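Local coordinates for protein D,D-dipeptidase/D,D-carboxypeptidase (Enterococcus faecalis, PDB 4MUQ) that acts as a zinc-dependent D,D-peptidase of vancomycin resistance, probably cleaving D-Ala-D-Ala dipeptides and terminal D-alanine, and binds a phosphinate analogue of D-Ala-D-Ala, at residues Glu138-Ala143 with Trp167-Val172; Thr149-Arg154 with Ser186-Thr191; Pro37-Phe42 with Val54-Phe59; Glu12-Asn17 with Pro26-Asn31. One frame throughout, in Å; residues are numbered along the deposited sequence.

Contact 1: residues Glu138-Ala143 with Trp167-Val172; sequences EFRRAA and WHFRYV. With ZN (zinc ion), chain B; LY0 ((2R)-3-[(R)-[(1R)-1-aminoethyl](hydroxy)phosphoryl]-2-methylpropanoic acid), chain C; 2D8 ((2R)-3-[(R)-[(1S)-1-aminoethyl](hydroxy)phosphoryl]-2-methylpropanoic acid), chain D.
F139 presents the edge of its ring to the face of F169, a T-shaped pair with centroids 5.1 Å apart and planes at 83°. The leading atom is F139 CE2, which stands over the centre of the F169 ring and comes within 3.9 Å of F169 CD1. With chi1 at 179°, the F139 ring swings away from its own amide nitrogen and out toward the strand. R140, one residue on, treats the same ring differently: its CB lies at the edge of F169, 4.1 Å from F169 CZ, and its side chain runs across that of F169 at about a right angle. The guanidinium continues past the phenyl ring to polar partners, NE to Q150 and the terminal nitrogens to D137 and to carbonyl oxygens of nearby loops. Here a helix packs on a strand of the antiparallel sheet at the heart of the Hedgehog/DD-peptidase fold, and alternation along strand 168-171 divides the work. F169 faces the helix, whereas H168 and R170 point to the other side of the sheet. H168 ND1 binds the zinc ion at 2.1 Å, and H108 and D115 complete the protein ligands. The phosphinate analogue, modelled as two overlapping diastereomers, gives O31 and O32 to the zinc ion in either form. W167 turns its indole edge to the same group, NE1 donating in the ring plane to O32 of either form over 2.9 Å at 154°, so one phosphinate oxygen is held by zinc and indole together.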
# COMPACT_ATOMS: atom_id res chain seq x y z
N GLU A 138 -12.80 -12.70 5.78
CA GLU A 138 -13.26 -12.67 4.40
C GLU A 138 -12.65 -11.48 3.67
O GLU A 138 -12.20 -11.60 2.53
CB GLU A 138 -14.79 -12.59 4.33
CG GLU A 138 -15.50 -13.89 4.67
CD GLU A 138 -16.97 -13.86 4.26
OE1 GLU A 138 -17.83 -14.13 5.13
OE2 GLU A 138 -17.26 -13.58 3.08
N PHE A 139 -12.62 -10.32 4.33
CA PHE A 139 -11.95 -9.17 3.75
C PHE A 139 -10.48 -9.48 3.49
O PHE A 139 -9.94 -9.21 2.41
CB PHE A 139 -12.06 -7.93 4.65
CG PHE A 139 -11.35 -6.73 4.08
CD1 PHE A 139 -12.04 -5.81 3.30
CD2 PHE A 139 -9.99 -6.55 4.29
CE1 PHE A 139 -11.38 -4.72 2.74
CE2 PHE A 139 -9.32 -5.47 3.73
CZ PHE A 139 -10.02 -4.55 2.96
N ARG A 140 -9.81 -10.00 4.52
CA ARG A 140 -8.38 -10.23 4.46
C ARG A 140 -8.03 -11.19 3.33
O ARG A 140 -7.04 -10.98 2.63
CB ARG A 140 -7.88 -10.74 5.82
CG ARG A 140 -6.40 -11.00 5.90
CD ARG A 140 -6.06 -11.61 7.25
NE ARG A 140 -6.07 -10.63 8.33
CZ ARG A 140 -7.02 -10.54 9.26
NH1 ARG A 140 -8.07 -11.35 9.24
NH2 ARG A 140 -6.93 -9.64 10.23
N ARG A 141 -8.85 -12.21 3.13
CA ARG A 141 -8.59 -13.20 2.09
C ARG A 141 -8.93 -12.69 0.68
O ARG A 141 -8.32 -13.12 -0.30
CB ARG A 141 -9.32 -14.51 2.41
CG ARG A 141 -8.79 -15.21 3.67
CD ARG A 141 -9.48 -16.55 3.92
NE ARG A 141 -8.76 -17.37 4.89
CZ ARG A 141 -8.86 -18.69 4.97
NH1 ARG A 141 -9.65 -19.35 4.13
NH2 ARG A 141 -8.18 -19.36 5.89
N ALA A 142 -9.88 -11.77 0.58
CA ALA A 142 -10.24 -11.18 -0.71
C ALA A 142 -9.30 -10.05 -1.14
O ALA A 142 -9.09 -9.80 -2.33
CB ALA A 142 -11.66 -10.67 -0.68
N ALA A 143 -8.73 -9.36 -0.16
CA ALA A 143 -7.95 -8.15 -0.40
C ALA A 143 -6.89 -8.25 -1.51
O ALA A 143 -6.82 -7.35 -2.36
CB ALA A 143 -7.33 -7.65 0.91
N TRP A 167 -4.96 -5.35 11.66
CA TRP A 167 -5.94 -4.37 11.17
C TRP A 167 -5.48 -3.45 10.05
O TRP A 167 -6.32 -2.74 9.49
CB TRP A 167 -6.39 -3.47 12.33
CG TRP A 167 -5.22 -2.75 12.95
CD1 TRP A 167 -4.61 -1.61 12.50
CD2 TRP A 167 -4.49 -3.15 14.12
NE1 TRP A 167 -3.56 -1.27 13.32
CE2 TRP A 167 -3.47 -2.20 14.33
CE3 TRP A 167 -4.61 -4.22 15.02
CZ2 TRP A 167 -2.56 -2.29 15.38
CZ3 TRP A 167 -3.71 -4.31 16.08
CH2 TRP A 167 -2.69 -3.36 16.24
N HIS A 168 -4.18 -3.41 9.76
CA HIS A 168 -3.61 -2.40 8.86
C HIS A 168 -3.38 -2.95 7.46
O HIS A 168 -2.61 -3.90 7.26
CB HIS A 168 -2.31 -1.84 9.47
CG HIS A 168 -1.61 -0.83 8.62
ND1 HIS A 168 -1.46 0.49 9.00
CD2 HIS A 168 -0.97 -0.96 7.44
CE1 HIS A 168 -0.77 1.13 8.07
NE2 HIS A 168 -0.45 0.27 7.12
N PHE A 169 -4.05 -2.34 6.48
CA PHE A 169 -3.96 -2.81 5.09
C PHE A 169 -3.40 -1.73 4.20
O PHE A 169 -3.70 -0.55 4.35
CB PHE A 169 -5.35 -3.27 4.61
CG PHE A 169 -5.78 -4.54 5.26
CD1 PHE A 169 -5.55 -5.76 4.64
CD2 PHE A 169 -6.34 -4.53 6.53
CE1 PHE A 169 -5.92 -6.96 5.25
CE2 PHE A 169 -6.69 -5.72 7.15
CZ PHE A 169 -6.48 -6.94 6.50
N ARG A 170 -2.56 -2.15 3.26
CA ARG A 170 -1.88 -1.23 2.35
C ARG A 170 -2.27 -1.54 0.91
O ARG A 170 -2.22 -2.70 0.49
CB ARG A 170 -0.36 -1.38 2.54
CG ARG A 170 0.50 -0.81 1.40
CD ARG A 170 0.41 0.69 1.25
NE ARG A 170 1.08 1.07 0.00
CZ ARG A 170 2.37 1.37 -0.09
NH1 ARG A 170 3.14 1.41 0.99
NH2 ARG A 170 2.89 1.66 -1.29
N TYR A 171 -2.68 -0.51 0.17
CA TYR A 171 -2.93 -0.67 -1.25
C TYR A 171 -1.62 -0.56 -2.02
O TYR A 171 -0.92 0.46 -1.92
CB TYR A 171 -3.89 0.41 -1.74
CG TYR A 171 -4.26 0.27 -3.19
CD1 TYR A 171 -5.24 -0.62 -3.59
CD2 TYR A 171 -3.62 1.03 -4.16
CE1 TYR A 171 -5.58 -0.75 -4.92
CE2 TYR A 171 -3.97 0.92 -5.50
CZ TYR A 171 -4.95 0.02 -5.87
OH TYR A 171 -5.31 -0.12 -7.19
N VAL A 172 -1.31 -1.60 -2.80
CA VAL A 172 -0.17 -1.58 -3.73
C VAL A 172 -0.63 -1.71 -5.17
O VAL A 172 0.14 -1.47 -6.11
CB VAL A 172 0.86 -2.68 -3.43
CG1 VAL A 172 1.59 -2.39 -2.13
CG2 VAL A 172 0.20 -4.06 -3.39
ZN ZN B . -2.52 1.68 10.33
P LY0 C . -1.06 1.97 12.77
C1 LY0 C . -1.12 3.60 14.84
N1 LY0 C . -1.33 1.32 15.34
C2 LY0 C . -1.77 2.29 14.42
C4 LY0 C . 0.75 1.85 12.88
C5 LY0 C . 1.46 2.14 11.59
C6 LY0 C . 1.57 3.64 11.39
C7 LY0 C . 2.81 1.46 11.63
O31 LY0 C . -1.40 3.17 11.85
O32 LY0 C . -1.75 0.72 12.14
O61 LY0 C . 1.55 4.05 10.24
O62 LY0 C . 1.72 4.36 12.37
C4 2D8 D . 0.75 1.84 12.87
C5 2D8 D . 1.46 2.14 11.59
C6 2D8 D . 1.57 3.64 11.39
C7 2D8 D . 2.82 1.46 11.63
N1 2D8 D . -3.09 2.16 14.46
P 2D8 D . -1.06 1.97 12.77
C1 2D8 D . -1.14 3.57 14.86
C2 2D8 D . -1.68 2.21 14.46
O31 2D8 D . -1.40 3.18 11.87
O32 2D8 D . -1.76 0.72 12.14
O61 2D8 D . 1.55 4.05 10.24
O62 2D8 D . 1.72 4.36 12.37

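Contact 2: residues Thr149-Arg154 with Ser186-Thr191; sequences TQRYAR and SLEEYT. With LY0 ((2R)-3-[(R)-[(1R)-1-aminoethyl](hydroxy)phosphoryl]-2-methylpropanoic acid), chain C; 2D8 ((2R)-3-[(R)-[(1S)-1-aminoethyl](hydroxy)phosphoryl]-2-methylpropanoic acid), chain D.
The R151 guanidinium is received by L187 over one face and by E188 at its edge. S186, whose CA lies 6.7 Å from the CA of R151, starts helix 187-194 as its N-cap. Its OG accepts from E189 N, while E189 OE1 takes both S186 N and S186 OG, a capping box that fixes the first turn of the helix. L187 follows, with CB over the centre of one face of the R151 guanidinium, 3.7 Å from R151 CZ. The Y152 ring lies near the rim of the opposite face. Water 1 joins the two backbones, donating to R151 O at 2.8 Å and accepting from L187 N. E188 then closes on the edge of the same group: its chain bends at chi2 (77°) and brings the carboxylate back toward R151. The grip is end-on and bidentate, R151 NH1 reaching E188 OE1 over 2.9 Å and R151 NH2 reaching E188 OE2 over 2.9 Å. The two bonds differ, since OE1 uses its syn lone pair whereas OE2 is met from above the carboxylate plane, the two flat groups being turned by 51°. T191 OG1 bonds back to L187 O within the helix. R151 NE has a second carboxylate in E107, whose other oxygen accepts from the zinc ligand H168, and Y152 OH lies 3.7 Å from the methyl C7 of the analogue. A largely buried arginine set between two acids would probably stay charged, and its pairing with E107 is consistent with second-shell ordering of the metal site.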
# COMPACT_ATOMS: atom_id res chain seq x y z
N THR A 149 -2.90 -5.51 0.63
CA THR A 149 -2.13 -6.51 1.35
C THR A 149 -2.19 -6.21 2.85
O THR A 149 -2.23 -5.04 3.24
CB THR A 149 -0.66 -6.57 0.85
OG1 THR A 149 -0.01 -7.75 1.34
CG2 THR A 149 0.15 -5.33 1.26
N GLN A 150 -2.19 -7.23 3.70
CA GLN A 150 -2.04 -6.96 5.13
C GLN A 150 -0.56 -6.65 5.35
O GLN A 150 0.32 -7.46 5.05
CB GLN A 150 -2.47 -8.15 5.97
CG GLN A 150 -2.47 -7.82 7.45
CD GLN A 150 -2.75 -9.01 8.31
OE1 GLN A 150 -3.49 -9.92 7.91
NE2 GLN A 150 -2.15 -9.04 9.49
N ARG A 151 -0.30 -5.47 5.87
CA ARG A 151 1.04 -4.90 5.82
C ARG A 151 2.05 -5.50 6.79
O ARG A 151 3.23 -5.69 6.42
CB ARG A 151 0.95 -3.39 6.01
CG ARG A 151 2.28 -2.64 5.88
CD ARG A 151 2.84 -2.80 4.48
NE ARG A 151 4.08 -2.03 4.30
CZ ARG A 151 5.30 -2.49 4.59
NH1 ARG A 151 5.46 -3.69 5.11
NH2 ARG A 151 6.35 -1.71 4.36
N TYR A 152 1.60 -5.81 8.01
CA TYR A 152 2.50 -6.12 9.11
C TYR A 152 2.18 -7.47 9.70
O TYR A 152 1.33 -7.61 10.60
CB TYR A 152 2.41 -5.02 10.19
CG TYR A 152 2.76 -3.63 9.69
CD1 TYR A 152 4.01 -3.34 9.17
CD2 TYR A 152 1.83 -2.60 9.74
CE1 TYR A 152 4.33 -2.08 8.69
CE2 TYR A 152 2.14 -1.32 9.28
CZ TYR A 152 3.39 -1.07 8.75
OH TYR A 152 3.72 0.19 8.27
N ALA A 153 2.84 -8.50 9.19
CA ALA A 153 2.63 -9.86 9.66
C ALA A 153 3.55 -10.21 10.82
O ALA A 153 4.65 -9.66 10.94
CB ALA A 153 2.86 -10.84 8.51
N ARG A 154 3.12 -11.13 11.68
CA ARG A 154 3.95 -11.58 12.79
C ARG A 154 5.29 -12.13 12.31
O ARG A 154 6.33 -11.86 12.92
CB ARG A 154 3.20 -12.61 13.65
CG ARG A 154 3.97 -13.07 14.87
CD ARG A 154 3.15 -14.04 15.70
NE ARG A 154 2.68 -15.15 14.88
CZ ARG A 154 1.81 -16.07 15.28
NH1 ARG A 154 1.31 -16.02 16.50
NH2 ARG A 154 1.44 -17.04 14.45
N SER A 186 6.29 -9.68 2.45
CA SER A 186 6.07 -8.32 2.93
C SER A 186 6.38 -7.36 1.78
O SER A 186 7.02 -7.75 0.79
CB SER A 186 7.00 -8.02 4.10
OG SER A 186 8.37 -8.05 3.69
N LEU A 187 5.99 -6.11 1.93
CA LEU A 187 6.32 -5.11 0.90
C LEU A 187 7.83 -4.93 0.78
O LEU A 187 8.34 -4.74 -0.33
CB LEU A 187 5.60 -3.78 1.15
CG LEU A 187 5.79 -2.72 0.05
CD1 LEU A 187 5.34 -3.23 -1.33
CD2 LEU A 187 5.02 -1.48 0.43
N GLU A 188 8.56 -5.01 1.89
CA GLU A 188 10.03 -4.97 1.87
C GLU A 188 10.59 -6.06 0.94
O GLU A 188 11.45 -5.79 0.10
CB GLU A 188 10.60 -5.18 3.28
CG GLU A 188 10.53 -3.94 4.19
CD GLU A 188 9.15 -3.65 4.77
OE1 GLU A 188 8.24 -4.50 4.66
OE2 GLU A 188 8.98 -2.54 5.33
N GLU A 189 10.10 -7.28 1.11
CA GLU A 189 10.56 -8.38 0.29
C GLU A 189 10.22 -8.19 -1.18
O GLU A 189 11.05 -8.44 -2.04
CB GLU A 189 10.00 -9.70 0.82
CG GLU A 189 10.66 -10.17 2.11
CD GLU A 189 9.83 -11.20 2.83
OE1 GLU A 189 8.74 -10.84 3.32
OE2 GLU A 189 10.26 -12.38 2.91
N TYR A 190 9.00 -7.72 -1.46
CA TYR A 190 8.58 -7.50 -2.84
C TYR A 190 9.43 -6.42 -3.51
O TYR A 190 9.78 -6.54 -4.69
CB TYR A 190 7.09 -7.14 -2.91
CG TYR A 190 6.57 -7.07 -4.32
CD1 TYR A 190 6.58 -8.18 -5.14
CD2 TYR A 190 6.06 -5.87 -4.85
CE1 TYR A 190 6.11 -8.12 -6.45
CE2 TYR A 190 5.58 -5.81 -6.15
CZ TYR A 190 5.61 -6.94 -6.94
OH TYR A 190 5.13 -6.92 -8.24
N THR A 191 9.78 -5.39 -2.75
CA THR A 191 10.58 -4.29 -3.29
C THR A 191 11.95 -4.80 -3.76
O THR A 191 12.45 -4.41 -4.82
CB THR A 191 10.71 -3.17 -2.24
OG1 THR A 191 9.39 -2.73 -1.86
CG2 THR A 191 11.45 -1.97 -2.78
P LY0 C . -1.06 1.97 12.77
C1 LY0 C . -1.12 3.60 14.84
N1 LY0 C . -1.33 1.32 15.34
C2 LY0 C . -1.77 2.29 14.42
C4 LY0 C . 0.75 1.85 12.88
C5 LY0 C . 1.46 2.14 11.59
C6 LY0 C . 1.57 3.64 11.39
C7 LY0 C . 2.81 1.46 11.63
O31 LY0 C . -1.40 3.17 11.85
O32 LY0 C . -1.75 0.72 12.14
O61 LY0 C . 1.55 4.05 10.24
O62 LY0 C . 1.72 4.36 12.37
C4 2D8 D . 0.75 1.84 12.87
C5 2D8 D . 1.46 2.14 11.59
C6 2D8 D . 1.57 3.64 11.39
C7 2D8 D . 2.82 1.46 11.63
N1 2D8 D . -3.09 2.16 14.46
P 2D8 D . -1.06 1.97 12.77
C1 2D8 D . -1.14 3.57 14.86
C2 2D8 D . -1.68 2.21 14.46
O31 2D8 D . -1.40 3.18 11.87
O32 2D8 D . -1.76 0.72 12.14
O61 2D8 D . 1.55 4.05 10.24
O62 2D8 D . 1.72 4.36 12.37
O HOH W 1 3.64 -6.07 3.66

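Contact 3: residues Pro37-Phe42 with Val54-Phe59; sequences PADIRF and VLQLIF
Q56 reaches from helix 49-62 over the corner at A38 and D39, and its amide nitrogen does all the direct bonding. NE2 donates to D39 OD1 at 2.8 Å (151°) and, at 3.2 Å, to A38 O. The chain bends at chi2 (-63°), which brings the amide back to both acceptors. D39 OD1 is met on its anti side, and the amide and carboxylate planes stand 43° apart. The carboxylate is also held within its own segment: R41 grips it side-on, NE to D39 OD2 at 2.8 Å and NH2 to D39 OD1, while R41 N also donates to OD2. Each carboxylate oxygen thus has two donors, which leaves little freedom for its rotation. Two waters complete the bridge, water 2 between A38 O and Q56 NE2, and water 3 donating to Q56 OE1 with a weak bond from R41 NH2. L55 and I58 of the same helix pack on F139 of helix 134-142. The D39 carboxylate bonded to the backbone of R41 is an Asx turn, overlapping a type I beta turn from D39 to F42 in the connection between strands 35-39 and 45-48, an antiparallel hairpin.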
# COMPACT_ATOMS: atom_id res chain seq x y z
N PRO A 37 -13.34 11.21 0.82
CA PRO A 37 -13.85 10.38 1.91
C PRO A 37 -14.04 8.95 1.43
O PRO A 37 -14.57 8.74 0.34
CB PRO A 37 -15.20 11.01 2.23
CG PRO A 37 -15.06 12.44 1.80
CD PRO A 37 -14.21 12.38 0.56
N ALA A 38 -13.64 7.98 2.25
CA ALA A 38 -13.73 6.58 1.85
C ALA A 38 -15.17 6.13 1.73
O ALA A 38 -15.50 5.29 0.89
CB ALA A 38 -12.99 5.71 2.83
N ASP A 39 -16.04 6.70 2.56
CA ASP A 39 -17.43 6.28 2.62
C ASP A 39 -18.26 7.43 3.17
O ASP A 39 -17.80 8.15 4.06
CB ASP A 39 -17.55 5.04 3.53
CG ASP A 39 -18.91 4.36 3.41
OD1 ASP A 39 -18.98 3.27 2.80
OD2 ASP A 39 -19.91 4.90 3.93
N ILE A 40 -19.47 7.58 2.64
CA ILE A 40 -20.48 8.55 3.12
C ILE A 40 -20.71 8.45 4.63
O ILE A 40 -21.02 9.44 5.30
CB ILE A 40 -21.85 8.30 2.37
CG1 ILE A 40 -21.81 8.83 0.94
CG2 ILE A 40 -23.04 8.88 3.12
CD1 ILE A 40 -20.90 10.02 0.75
N ARG A 41 -20.56 7.24 5.15
CA ARG A 41 -20.81 6.98 6.56
C ARG A 41 -19.65 7.43 7.44
O ARG A 41 -19.80 7.55 8.66
CB ARG A 41 -21.12 5.49 6.78
CG ARG A 41 -22.47 5.06 6.23
CD ARG A 41 -22.56 3.54 6.05
NE ARG A 41 -21.81 3.08 4.88
CZ ARG A 41 -21.88 1.86 4.37
NH1 ARG A 41 -22.70 0.96 4.93
NH2 ARG A 41 -21.16 1.53 3.31
N PHE A 42 -18.50 7.69 6.82
CA PHE A 42 -17.29 8.09 7.53
C PHE A 42 -16.58 9.24 6.81
O PHE A 42 -15.49 9.06 6.25
CB PHE A 42 -16.36 6.89 7.70
CG PHE A 42 -17.00 5.77 8.46
CD1 PHE A 42 -16.99 5.77 9.85
CD2 PHE A 42 -17.65 4.74 7.80
CE1 PHE A 42 -17.59 4.75 10.56
CE2 PHE A 42 -18.26 3.71 8.50
CZ PHE A 42 -18.23 3.72 9.89
N VAL A 54 -11.65 0.94 -4.64
CA VAL A 54 -11.32 -0.47 -4.50
C VAL A 54 -11.88 -1.03 -3.19
O VAL A 54 -12.42 -2.15 -3.15
CB VAL A 54 -9.80 -0.69 -4.59
CG1 VAL A 54 -9.41 -2.06 -4.09
CG2 VAL A 54 -9.33 -0.49 -6.02
N LEU A 55 -11.77 -0.25 -2.12
CA LEU A 55 -12.29 -0.67 -0.82
C LEU A 55 -13.78 -0.95 -0.94
O LEU A 55 -14.26 -1.97 -0.45
CB LEU A 55 -12.04 0.42 0.22
CG LEU A 55 -12.13 -0.04 1.68
CD1 LEU A 55 -11.03 -1.05 1.97
CD2 LEU A 55 -12.04 1.16 2.62
N GLN A 56 -14.52 -0.06 -1.60
CA GLN A 56 -15.94 -0.29 -1.81
C GLN A 56 -16.21 -1.58 -2.58
O GLN A 56 -17.14 -2.32 -2.25
CB GLN A 56 -16.60 0.90 -2.52
CG GLN A 56 -16.70 2.15 -1.66
CD GLN A 56 -17.57 1.95 -0.43
OE1 GLN A 56 -18.53 1.17 -0.45
NE2 GLN A 56 -17.24 2.65 0.65
N LEU A 57 -15.40 -1.87 -3.60
CA LEU A 57 -15.55 -3.11 -4.35
C LEU A 57 -15.38 -4.34 -3.45
O LEU A 57 -16.12 -5.32 -3.58
CB LEU A 57 -14.56 -3.17 -5.52
CG LEU A 57 -14.77 -2.21 -6.69
CD1 LEU A 57 -13.63 -2.34 -7.69
CD2 LEU A 57 -16.10 -2.48 -7.39
N ILE A 58 -14.40 -4.30 -2.55
CA ILE A 58 -14.19 -5.45 -1.67
C ILE A 58 -15.35 -5.62 -0.70
O ILE A 58 -15.83 -6.73 -0.49
CB ILE A 58 -12.87 -5.34 -0.88
CG1 ILE A 58 -11.67 -5.20 -1.82
CG2 ILE A 58 -12.66 -6.58 -0.04
CD1 ILE A 58 -10.39 -4.78 -1.11
N PHE A 59 -15.80 -4.51 -0.11
CA PHE A 59 -16.94 -4.52 0.81
C PHE A 59 -18.18 -5.08 0.11
O PHE A 59 -18.94 -5.86 0.69
CB PHE A 59 -17.22 -3.12 1.37
CG PHE A 59 -16.20 -2.63 2.34
CD1 PHE A 59 -15.37 -3.51 3.02
CD2 PHE A 59 -16.05 -1.26 2.56
CE1 PHE A 59 -14.41 -3.04 3.92
CE2 PHE A 59 -15.10 -0.79 3.45
CZ PHE A 59 -14.28 -1.68 4.13
O HOH W 2 -14.18 3.04 0.35
O HOH W 3 -19.69 -0.23 1.56

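Contact 4: residues Glu12-Asn17 with Pro26-Asn31; sequences EIYCGN and PLRDNN
Two irregular segments of the long connection between strand 3-9 and strand 35-39 meet at the protein surface, where a CH-pi contact joins Y14 to R28. R28 lays its aliphatic chain over one face of the Y14 ring, with CD 3.6 Å from the ring centroid and 19° off the normal. The shortest approach is R28 CD to Y14 CE1, 3.4 Å, so the methylene sits somewhat toward the CE1 rim. The R28 chain is extended from CG to NE, which lets CB, CG and CD follow the ring from its CG end toward the hydroxyl. The guanidinium is not stacked on the tyrosine: its plane is turned by 70° from the ring, and P26 CG covers one of its faces. Across the ring, the opposite face of Y14 rests on I13 CG1, which makes the tyrosine the middle layer between an isoleucine and an arginine. The backbones are tied by water 4, which donates to Y14 O at 3.0 Å and accepts from R28 N at 2.8 Å. D29 adds a looser van der Waals touch, its CB 4.1 Å from Y14 O, and C15 SG lies 4.3 Å from D29 OD2. Both segments also lean on the C-terminal sheet region: I13 shares backbone hydrogen bonds with N241, and P26 O accepts from the N241 side chain. The whole is a CH-pi contact with a water-bridged backbone pair, joining two parts of one long surface loop away from the zinc site.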
# COMPACT_ATOMS: atom_id res chain seq x y z
N GLU A 12 10.60 11.61 -9.01
CA GLU A 12 9.41 10.80 -9.22
C GLU A 12 9.52 9.41 -8.61
O GLU A 12 8.52 8.70 -8.48
CB GLU A 12 9.06 10.72 -10.71
CG GLU A 12 8.69 12.07 -11.32
CD GLU A 12 8.15 11.95 -12.73
OE1 GLU A 12 7.09 11.30 -12.91
OE2 GLU A 12 8.78 12.49 -13.66
N ILE A 13 10.72 9.02 -8.18
CA ILE A 13 10.84 7.75 -7.43
C ILE A 13 10.11 7.81 -6.09
O ILE A 13 9.89 6.78 -5.46
CB ILE A 13 12.31 7.28 -7.20
CG1 ILE A 13 13.06 8.19 -6.22
CG2 ILE A 13 13.08 7.14 -8.50
CD1 ILE A 13 14.41 7.63 -5.81
N TYR A 14 9.73 9.01 -5.67
CA TYR A 14 9.11 9.20 -4.37
C TYR A 14 7.59 9.34 -4.48
O TYR A 14 6.92 9.70 -3.50
CB TYR A 14 9.76 10.39 -3.65
CG TYR A 14 11.26 10.26 -3.51
CD1 TYR A 14 11.81 9.22 -2.75
CD2 TYR A 14 12.13 11.15 -4.13
CE1 TYR A 14 13.18 9.08 -2.62
CE2 TYR A 14 13.50 11.02 -4.00
CZ TYR A 14 14.02 10.00 -3.24
OH TYR A 14 15.39 9.87 -3.13
N CYS A 15 7.05 9.00 -5.65
CA CYS A 15 5.60 8.97 -5.89
C CYS A 15 5.14 7.62 -6.41
O CYS A 15 5.89 6.94 -7.10
CB CYS A 15 5.22 10.04 -6.92
SG CYS A 15 5.70 11.73 -6.49
N GLY A 16 3.90 7.22 -6.09
CA GLY A 16 3.31 6.04 -6.70
C GLY A 16 2.73 5.00 -5.75
O GLY A 16 2.92 5.07 -4.53
N ASN A 17 2.04 4.01 -6.32
CA ASN A 17 1.37 2.97 -5.53
C ASN A 17 2.31 2.03 -4.80
O ASN A 17 1.90 1.36 -3.85
CB ASN A 17 0.48 2.08 -6.41
CG ASN A 17 -0.76 2.78 -6.92
OD1 ASN A 17 -1.17 3.82 -6.40
ND2 ASN A 17 -1.38 2.19 -7.93
N PRO A 26 11.90 7.23 4.37
CA PRO A 26 10.82 8.15 4.72
C PRO A 26 9.99 8.59 3.52
O PRO A 26 10.40 8.44 2.36
CB PRO A 26 11.56 9.35 5.30
CG PRO A 26 12.86 9.37 4.54
CD PRO A 26 13.22 7.90 4.41
N LEU A 27 8.81 9.13 3.79
CA LEU A 27 8.02 9.83 2.79
C LEU A 27 8.76 11.12 2.45
O LEU A 27 9.18 11.85 3.36
CB LEU A 27 6.63 10.13 3.34
CG LEU A 27 5.54 10.68 2.41
CD1 LEU A 27 5.16 9.65 1.35
CD2 LEU A 27 4.32 11.06 3.22
N ARG A 28 8.96 11.40 1.17
CA ARG A 28 9.67 12.61 0.78
C ARG A 28 8.79 13.62 0.06
O ARG A 28 9.10 14.81 0.02
CB ARG A 28 10.90 12.26 -0.06
CG ARG A 28 11.88 11.41 0.70
CD ARG A 28 13.20 11.32 -0.00
NE ARG A 28 14.10 10.38 0.67
CZ ARG A 28 14.85 10.68 1.72
NH1 ARG A 28 14.81 11.90 2.24
NH2 ARG A 28 15.63 9.75 2.26
N ASP A 29 7.69 13.14 -0.51
CA ASP A 29 6.69 14.03 -1.08
C ASP A 29 5.41 13.92 -0.26
O ASP A 29 4.77 12.87 -0.23
CB ASP A 29 6.43 13.70 -2.55
CG ASP A 29 5.32 14.54 -3.15
OD1 ASP A 29 5.60 15.68 -3.59
OD2 ASP A 29 4.16 14.07 -3.19
N ASN A 30 5.05 15.02 0.40
CA ASN A 30 3.87 15.06 1.25
C ASN A 30 2.62 15.41 0.45
O ASN A 30 1.49 15.28 0.94
CB ASN A 30 4.06 16.08 2.38
CG ASN A 30 4.51 17.45 1.88
OD1 ASN A 30 4.33 17.80 0.71
ND2 ASN A 30 5.10 18.24 2.78
N ASN A 31 2.84 15.84 -0.79
CA ASN A 31 1.80 16.44 -1.60
C ASN A 31 0.82 15.43 -2.19
O ASN A 31 0.58 15.43 -3.40
CB ASN A 31 2.43 17.28 -2.72
CG ASN A 31 1.47 18.27 -3.33
OD1 ASN A 31 0.45 18.62 -2.72
ND2 ASN A 31 1.77 18.74 -4.53
O HOH W 4 8.02 9.57 -0.74

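Overall arrangement
Contacts 1 and 2 are buried and share the central sheet, strands 168-171 and 148-150 being neighbours in it, and R170 O of one lies 2.9 Å from T149 N of the other, a probable hydrogen bond. Both also touch the analogue. Contact 3 is partly buried and adjoins contact 1 through helix 49-62, where F59 packs on F139. Contact 4 lies at the surface, its link to contact 1 running through N17 O and R170. Chemistry follows position: aromatic edge-to-face packing in contact 1, a buried salt bridge in contact 2, water-assisted amide and carboxylate bonding in contact 3, and a CH-pi contact with a water bridge in contact 4.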